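Local coordinates for N-(5'-phosphoribosyl)anthranilate isomerase (Pyrococcus furiosus, PDB 4AAJ), which catalyses the isomerisation of N-(5-phospho-beta-D-ribosyl)anthranilate to 1-(2-carboxyphenylamino)-1-deoxy-D-ribulose 5-phosphate, the third step of tryptophan synthesis from chorismate, at residues A[71-76]-A[93-98]; A[26-31]-A[44-49]; A[148-153]-A[174-179]. All coordinates share one frame; numbering follows the deposited sequence.

Contact 1: A[71-76]-A[93-98]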
# COMPACT_ATOMS: atom_id res chain seq x y z
N PRO A 71 5.65 -9.76 4.58
CA PRO A 71 5.06 -9.66 3.24
C PRO A 71 5.66 -8.50 2.45
O PRO A 71 5.77 -7.38 2.96
CB PRO A 71 3.58 -9.39 3.54
CG PRO A 71 3.36 -10.14 4.82
CD PRO A 71 4.61 -9.91 5.62
N VAL A 72 6.04 -8.80 1.21
CA VAL A 72 6.51 -7.77 0.29
C VAL A 72 5.49 -7.64 -0.84
O VAL A 72 5.26 -8.57 -1.62
CB VAL A 72 7.90 -8.13 -0.29
CG1 VAL A 72 8.36 -7.08 -1.31
CG2 VAL A 72 8.91 -8.24 0.83
N PHE A 73 4.86 -6.48 -0.92
CA PHE A 73 3.90 -6.22 -1.98
C PHE A 73 4.64 -5.84 -3.27
O PHE A 73 5.50 -4.98 -3.24
CB PHE A 73 2.94 -5.11 -1.55
CG PHE A 73 1.85 -5.60 -0.62
CD1 PHE A 73 2.10 -5.75 0.75
CD2 PHE A 73 0.60 -5.94 -1.12
CE1 PHE A 73 1.10 -6.25 1.60
CE2 PHE A 73 -0.41 -6.41 -0.28
CZ PHE A 73 -0.15 -6.57 1.08
N LEU A 74 4.29 -6.49 -4.36
CA LEU A 74 4.73 -6.05 -5.70
C LEU A 74 3.77 -4.93 -6.13
O LEU A 74 2.59 -5.19 -6.37
CB LEU A 74 4.67 -7.23 -6.66
CG LEU A 74 5.30 -7.06 -8.05
CD1 LEU A 74 6.81 -6.99 -7.88
CD2 LEU A 74 4.87 -8.22 -8.94
N VAL A 75 4.28 -3.70 -6.17
CA VAL A 75 3.44 -2.50 -6.34
C VAL A 75 3.62 -2.02 -7.76
O VAL A 75 4.75 -1.83 -8.20
CB VAL A 75 3.90 -1.37 -5.39
CG1 VAL A 75 3.02 -0.13 -5.52
CG2 VAL A 75 3.93 -1.85 -3.93
N SER A 76 2.53 -1.81 -8.48
CA SER A 76 2.65 -1.35 -9.86
C SER A 76 1.40 -0.64 -10.37
O SER A 76 0.29 -0.85 -9.86
CB SER A 76 2.95 -2.54 -10.76
OG SER A 76 3.29 -2.13 -12.08
N ALA A 93 6.38 -13.04 -6.28
CA ALA A 93 5.56 -12.26 -5.35
C ALA A 93 4.34 -13.06 -4.89
O ALA A 93 3.73 -13.78 -5.68
CB ALA A 93 5.08 -10.96 -6.02
N GLN A 94 3.99 -12.90 -3.62
CA GLN A 94 2.77 -13.51 -3.09
C GLN A 94 1.72 -12.47 -2.71
O GLN A 94 0.56 -12.81 -2.36
CB GLN A 94 3.11 -14.38 -1.88
CG GLN A 94 3.92 -15.62 -2.25
CD GLN A 94 4.31 -16.41 -1.02
OE1 GLN A 94 5.15 -15.97 -0.24
NE2 GLN A 94 3.70 -17.57 -0.85
N TYR A 95 2.14 -11.21 -2.79
CA TYR A 95 1.33 -10.04 -2.43
C TYR A 95 1.50 -9.04 -3.54
O TYR A 95 2.63 -8.76 -3.94
CB TYR A 95 1.85 -9.40 -1.13
CG TYR A 95 1.73 -10.32 0.07
CD1 TYR A 95 2.73 -11.25 0.35
CD2 TYR A 95 0.62 -10.24 0.91
CE1 TYR A 95 2.62 -12.11 1.45
CE2 TYR A 95 0.49 -11.09 2.00
CZ TYR A 95 1.49 -12.01 2.27
OH TYR A 95 1.36 -12.83 3.37
N ILE A 96 0.38 -8.51 -4.03
CA ILE A 96 0.44 -7.43 -5.03
C ILE A 96 -0.38 -6.23 -4.63
O ILE A 96 -1.40 -6.34 -3.92
CB ILE A 96 0.05 -7.91 -6.45
CG1 ILE A 96 -1.46 -8.20 -6.57
CG2 ILE A 96 0.90 -9.11 -6.85
CD1 ILE A 96 -1.91 -8.49 -8.00
N GLN A 97 0.06 -5.06 -5.08
CA GLN A 97 -0.64 -3.82 -4.81
C GLN A 97 -0.90 -3.18 -6.15
O GLN A 97 0.02 -2.79 -6.87
CB GLN A 97 0.17 -2.93 -3.90
CG GLN A 97 -0.45 -1.57 -3.63
CD GLN A 97 0.33 -0.81 -2.59
OE1 GLN A 97 0.75 -1.38 -1.58
NE2 GLN A 97 0.55 0.47 -2.83
N VAL A 98 -2.18 -3.13 -6.51
CA VAL A 98 -2.59 -2.67 -7.82
C VAL A 98 -3.00 -1.19 -7.77
O VAL A 98 -3.97 -0.85 -7.08
CB VAL A 98 -3.74 -3.53 -8.37
CG1 VAL A 98 -4.14 -3.04 -9.76
CG2 VAL A 98 -3.35 -5.01 -8.41
O HOH W 1 5.59 -11.24 -2.04

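Contact 2: A[26-31]-A[44-49]. With SO4 (sulfate ion), chain D.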
# COMPACT_ATOMS: atom_id res chain seq x y z
N CYS A 26 6.45 1.45 2.37
CA CYS A 26 6.41 1.18 0.93
C CYS A 26 7.61 1.74 0.18
O CYS A 26 8.25 2.69 0.64
CB CYS A 26 5.12 1.75 0.32
SG CYS A 26 4.76 0.99 -1.28
N GLY A 27 7.90 1.15 -0.97
CA GLY A 27 8.88 1.69 -1.91
C GLY A 27 10.32 1.53 -1.49
O GLY A 27 11.09 2.49 -1.55
N ILE A 28 10.69 0.33 -1.05
CA ILE A 28 12.11 0.05 -0.78
C ILE A 28 12.83 -0.40 -2.05
O ILE A 28 12.22 -1.00 -2.96
CB ILE A 28 12.32 -0.95 0.39
CG1 ILE A 28 11.72 -2.32 0.06
CG2 ILE A 28 11.78 -0.36 1.70
CD1 ILE A 28 12.14 -3.41 1.04
N LYS A 29 14.13 -0.11 -2.13
CA LYS A 29 14.89 -0.35 -3.34
C LYS A 29 16.10 -1.27 -3.16
O LYS A 29 16.76 -1.63 -4.13
CB LYS A 29 15.35 0.97 -3.96
CG LYS A 29 14.22 1.91 -4.32
CD LYS A 29 14.73 3.17 -5.01
CE LYS A 29 15.09 2.89 -6.46
NZ LYS A 29 15.26 4.16 -7.21
N SER A 30 16.38 -1.67 -1.92
CA SER A 30 17.56 -2.48 -1.63
C SER A 30 17.30 -3.47 -0.51
O SER A 30 16.43 -3.26 0.34
CB SER A 30 18.72 -1.58 -1.23
OG SER A 30 18.38 -0.81 -0.09
N LEU A 31 18.09 -4.54 -0.51
CA LEU A 31 18.15 -5.45 0.64
C LEU A 31 18.51 -4.73 1.94
O LEU A 31 18.03 -5.11 3.01
CB LEU A 31 19.10 -6.62 0.36
CG LEU A 31 18.70 -7.56 -0.79
CD1 LEU A 31 19.89 -8.36 -1.32
CD2 LEU A 31 17.57 -8.49 -0.37
N THR A 44 6.09 -4.52 3.58
CA THR A 44 6.82 -3.55 2.77
C THR A 44 6.35 -3.71 1.32
O THR A 44 5.43 -4.49 1.04
CB THR A 44 8.37 -3.70 2.94
OG1 THR A 44 9.04 -2.60 2.31
CG2 THR A 44 8.88 -5.01 2.34
N GLY A 45 6.96 -2.95 0.41
CA GLY A 45 6.55 -2.99 -0.98
C GLY A 45 7.69 -2.59 -1.88
O GLY A 45 8.57 -1.81 -1.47
N VAL A 46 7.71 -3.19 -3.07
CA VAL A 46 8.69 -2.84 -4.11
C VAL A 46 7.92 -2.38 -5.34
O VAL A 46 6.94 -3.02 -5.73
CB VAL A 46 9.66 -3.99 -4.45
CG1 VAL A 46 10.61 -4.26 -3.28
CG2 VAL A 46 8.94 -5.27 -4.89
N VAL A 47 8.36 -1.28 -5.93
CA VAL A 47 7.68 -0.70 -7.09
C VAL A 47 8.34 -1.23 -8.37
O VAL A 47 9.57 -1.14 -8.52
CB VAL A 47 7.71 0.86 -7.07
CG1 VAL A 47 7.09 1.45 -8.34
CG2 VAL A 47 7.04 1.40 -5.81
N VAL A 48 7.54 -1.80 -9.25
CA VAL A 48 8.03 -2.28 -10.56
C VAL A 48 7.14 -1.77 -11.68
O VAL A 48 5.96 -1.50 -11.46
CB VAL A 48 8.12 -3.83 -10.68
CG1 VAL A 48 9.04 -4.41 -9.64
CG2 VAL A 48 6.75 -4.52 -10.70
N ASN A 49 7.72 -1.62 -12.87
CA ASN A 49 6.95 -1.32 -14.09
C ASN A 49 5.97 -0.17 -13.89
O ASN A 49 4.81 -0.23 -14.32
CB ASN A 49 6.24 -2.58 -14.60
CG ASN A 49 7.23 -3.66 -14.98
OD1 ASN A 49 8.44 -3.40 -15.10
ND2 ASN A 49 6.74 -4.88 -15.15
S SO4 D . 21.62 -3.99 -1.50
O1 SO4 D . 20.56 -4.70 -2.25
O2 SO4 D . 22.73 -4.94 -1.24
O3 SO4 D . 21.14 -3.48 -0.20
O4 SO4 D . 22.10 -2.85 -2.32
O HOH W 2 10.44 0.31 -4.59

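Contact 3: A[148-153]-A[174-179]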
# COMPACT_ATOMS: atom_id res chain seq x y z
N ASP A 148 -8.51 -8.21 -1.66
CA ASP A 148 -8.30 -8.68 -0.29
C ASP A 148 -8.10 -7.54 0.71
O ASP A 148 -8.35 -7.71 1.91
CB ASP A 148 -7.11 -9.63 -0.23
CG ASP A 148 -7.33 -10.87 -1.07
OD1 ASP A 148 -8.22 -11.67 -0.71
OD2 ASP A 148 -6.64 -11.03 -2.11
N MET A 149 -7.61 -6.40 0.24
CA MET A 149 -7.43 -5.22 1.10
C MET A 149 -7.58 -3.98 0.25
O MET A 149 -7.23 -3.99 -0.93
CB MET A 149 -6.06 -5.25 1.79
CG MET A 149 -5.79 -4.09 2.77
SD MET A 149 -7.06 -3.81 4.03
CE MET A 149 -6.89 -5.33 4.97
N VAL A 150 -8.12 -2.93 0.85
CA VAL A 150 -8.28 -1.66 0.17
C VAL A 150 -7.22 -0.68 0.67
O VAL A 150 -7.02 -0.50 1.87
CB VAL A 150 -9.70 -1.07 0.39
CG1 VAL A 150 -9.75 0.41 0.06
CG2 VAL A 150 -10.74 -1.81 -0.43
N LEU A 151 -6.55 -0.03 -0.26
CA LEU A 151 -5.63 1.04 0.09
C LEU A 151 -6.27 2.33 -0.41
O LEU A 151 -6.74 2.37 -1.55
CB LEU A 151 -4.26 0.81 -0.56
CG LEU A 151 -3.22 1.94 -0.48
CD1 LEU A 151 -2.70 2.16 0.93
CD2 LEU A 151 -2.06 1.64 -1.42
N LEU A 152 -6.33 3.34 0.45
CA LEU A 152 -6.89 4.64 0.08
C LEU A 152 -5.76 5.66 -0.03
O LEU A 152 -5.05 5.89 0.95
CB LEU A 152 -7.93 5.12 1.10
CG LEU A 152 -9.19 4.26 1.32
CD1 LEU A 152 -10.11 4.97 2.31
CD2 LEU A 152 -9.91 3.96 0.02
N ASP A 153 -5.61 6.25 -1.21
CA ASP A 153 -4.58 7.26 -1.47
C ASP A 153 -5.13 8.65 -1.24
O ASP A 153 -6.06 9.06 -1.93
CB ASP A 153 -4.11 7.22 -2.93
CG ASP A 153 -3.49 5.91 -3.31
OD1 ASP A 153 -2.72 5.35 -2.51
OD2 ASP A 153 -3.77 5.46 -4.44
N ILE A 174 -15.40 -0.66 5.93
CA ILE A 174 -14.53 -1.74 5.45
C ILE A 174 -13.09 -1.58 5.98
O ILE A 174 -12.68 -0.46 6.26
CB ILE A 174 -14.52 -1.84 3.91
CG1 ILE A 174 -14.04 -0.53 3.29
CG2 ILE A 174 -15.91 -2.19 3.37
CD1 ILE A 174 -13.58 -0.67 1.86
N PRO A 175 -12.33 -2.69 6.10
CA PRO A 175 -10.93 -2.52 6.48
C PRO A 175 -10.20 -1.76 5.38
O PRO A 175 -10.34 -2.11 4.22
CB PRO A 175 -10.39 -3.96 6.53
CG PRO A 175 -11.60 -4.82 6.65
CD PRO A 175 -12.65 -4.11 5.84
N VAL A 176 -9.47 -0.72 5.75
CA VAL A 176 -8.64 0.02 4.79
C VAL A 176 -7.26 0.32 5.33
O VAL A 176 -7.07 0.47 6.54
CB VAL A 176 -9.27 1.36 4.32
CG1 VAL A 176 -10.66 1.16 3.72
CG2 VAL A 176 -9.32 2.37 5.45
N ILE A 177 -6.30 0.45 4.42
CA ILE A 177 -4.99 1.01 4.73
C ILE A 177 -5.01 2.40 4.13
O ILE A 177 -5.42 2.55 2.99
CB ILE A 177 -3.85 0.18 4.07
CG1 ILE A 177 -3.98 -1.31 4.44
CG2 ILE A 177 -2.48 0.74 4.40
CD1 ILE A 177 -3.85 -1.61 5.90
N VAL A 178 -4.62 3.41 4.90
CA VAL A 178 -4.65 4.78 4.38
C VAL A 178 -3.21 5.25 4.08
O VAL A 178 -2.27 4.90 4.79
CB VAL A 178 -5.43 5.70 5.35
CG1 VAL A 178 -4.67 5.89 6.66
CG2 VAL A 178 -5.77 7.03 4.69
N ALA A 179 -3.03 5.98 2.99
CA ALA A 179 -1.70 6.45 2.61
C ALA A 179 -1.78 7.83 1.99
O ALA A 179 -2.82 8.23 1.47
CB ALA A 179 -1.04 5.49 1.63

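Contact 1: A[71-76]-A[93-98]
Strands 72-76 and 95-98 run parallel with their axes turned by 29°, joined by three backbone hydrogen bonds: Leu74 N to Tyr95 O (2.8 Å), Gln97 N to Leu74 O (2.8 Å) and Ser76 N to Gln97 O (3.1 Å). Ahead of these bonds two CH-pi contacts follow one another. Pro71 CB sits over the centre of the Tyr95 ring, 3.5 Å from its centroid, and Tyr95 CB in turn lies over one face of the Phe73 ring, 3.7 Å from that centroid. Tyr95 CG lies beside the backbone N (chi1 -64°), which turns the phenol back along its strand so that one ring face meets the proline. The two aromatic planes are inclined at 55°, neither stacked nor edge-to-face, while Ile96 O approaches the rim of the Phe73 ring. The segments are the two strands of a beta-alpha-beta unit of the (beta/alpha)8 barrel, connected by helix 81-91. Leu74 and Ile96 point outward to that helix, and Leu74 CB also meets Ala93 CB at 3.8 Å. Inside the barrel Val75 and Gln97 lie side by side, with Gln97 NE2 3.7 Å from Val75 CG1. The extended Gln97 chain carries OE1 to Lys24 NZ, giving this buried amide oxygen a hydrogen-bond partner. A water accepts from Gln94 N and donates to Val72 O, bridging the two segments at the edge of the Tyr95 ring, in its plane.

Contact 2: A[26-31]-A[44-49]
Gly45 O receives two successive backbone N-H groups from the facing loop, a sound bond from Ile28 N (3.0 Å, 155° at the hydrogen) and a weak, bent one from Gly27 N (3.1 Å, 123°). The loop leaves the first strand of the (beta/alpha)8 barrel for helix 31-38, and this pair of bonds ties it to the neighbouring second strand. Gly27 has a positive phi, a backbone shape that comes readily to glycine, and the turn here presents both N-H groups to one carbonyl. Gly45 has no side chain either, and Cys26 SG comes to 4.4 Å from Gly45 CA. Ile28 crosses Thr44 at about a right angle: its CG1, held between backbone N and carbonyl carbon (chi1 64°), passes by Gly45 O, and its CD1 reaches 3.4 Å from Thr44 OG1. That hydroxyl is hydrogen-bonded to Ile25 O. The same CG1 also packs against Val46 CG1 at 4.0 Å, and Ile64 of helix 58-67 touches both residues. A water continues the bridge along the strand, donating to Ile28 O and accepting from Val47 N. At the far end of the loop Ser30 is the N-cap of helix 31-38, its OG hydrogen-bonded to Glu33 N, and the first turn holds a sulfate, probably from the crystallisation liquor, which accepts from Glu32 N, Lys60 NZ and, at its O1, from Leu31 N at 3.0 Å.

Contact 3: A[148-153]-A[174-179]
Ile174 opens the contact: its CD1 meets Val150 CG2 at 3.8 Å, the two side chains crossing at about a right angle, on the outer side of the sheet where Leu139 and Ile142 of helix 131-144 also pack. Pro175 comes next, close to the end of Met149. Bends in the methionine chain (chi2 52°, chi3 66°) carry the thioether across to the neighbouring segment, so that SD lies near Pro175 O and CE is 4.1 Å from Pro175 CB. Val176 faces outward again; its CG1 lies alongside Val150 CG1 at 3.8 Å and also touches Leu152 CD1. At Ile177 the parallel pairing of strands 149-153 and 176-179, the sixth and seventh of the (beta/alpha)8 barrel, becomes regular: Ile177 N donates to Val150 O (2.8 Å) and Ile177 O accepts from Leu152 N (2.8 Å), both bonds almost straight. Its side chain enters the barrel interior with its two branches divided, CG1 against Met149 CG at 3.7 Å and CG2 against Leu151 CD1. Val178 points outward, toward Pro196 and Val199 on the side of the eighth strand. Ala179 completes the pairing with a bond from its N to Leu152 O (2.9 Å), while its small CB meets Leu151 CD1 at 3.8 Å within the barrel. The same Leu151 methyl thus touches both Ile177 and Ala179, and Asp200 of strand 198-201 touches all three residues. Apart from the backbone, what meets across the pair is almost wholly hydrocarbon and thioether: the strand register rests on three short N-H to carbonyl bonds, and apolar packing on both faces of the sheet probably helps to shield them from water.

Contacts 1 and 2 are neighbours in the barrel wall, their centres about 9 Å apart. Strand 72-76 of contact 1 pairs with strand 43-47 of contact 2 through Val75 N, 2.8 Å from Val46 O, and the Ser76 side-chain OG is 2.8 Å from Val48 O, both probable hydrogen bonds. Contact 3 lies across the interior, its centre about 14 Å from that of contact 1 and 18 Å from that of contact 2; Gln97 NE2 packs against Leu151 CD2. A second sulfate, distinct from the one at helix 31-38, lies about 5 Å from the Ala179 side chain, at the C-terminal end of the strands, where (beta/alpha)8 enzymes carry their active sites; it may mark a phosphate pocket.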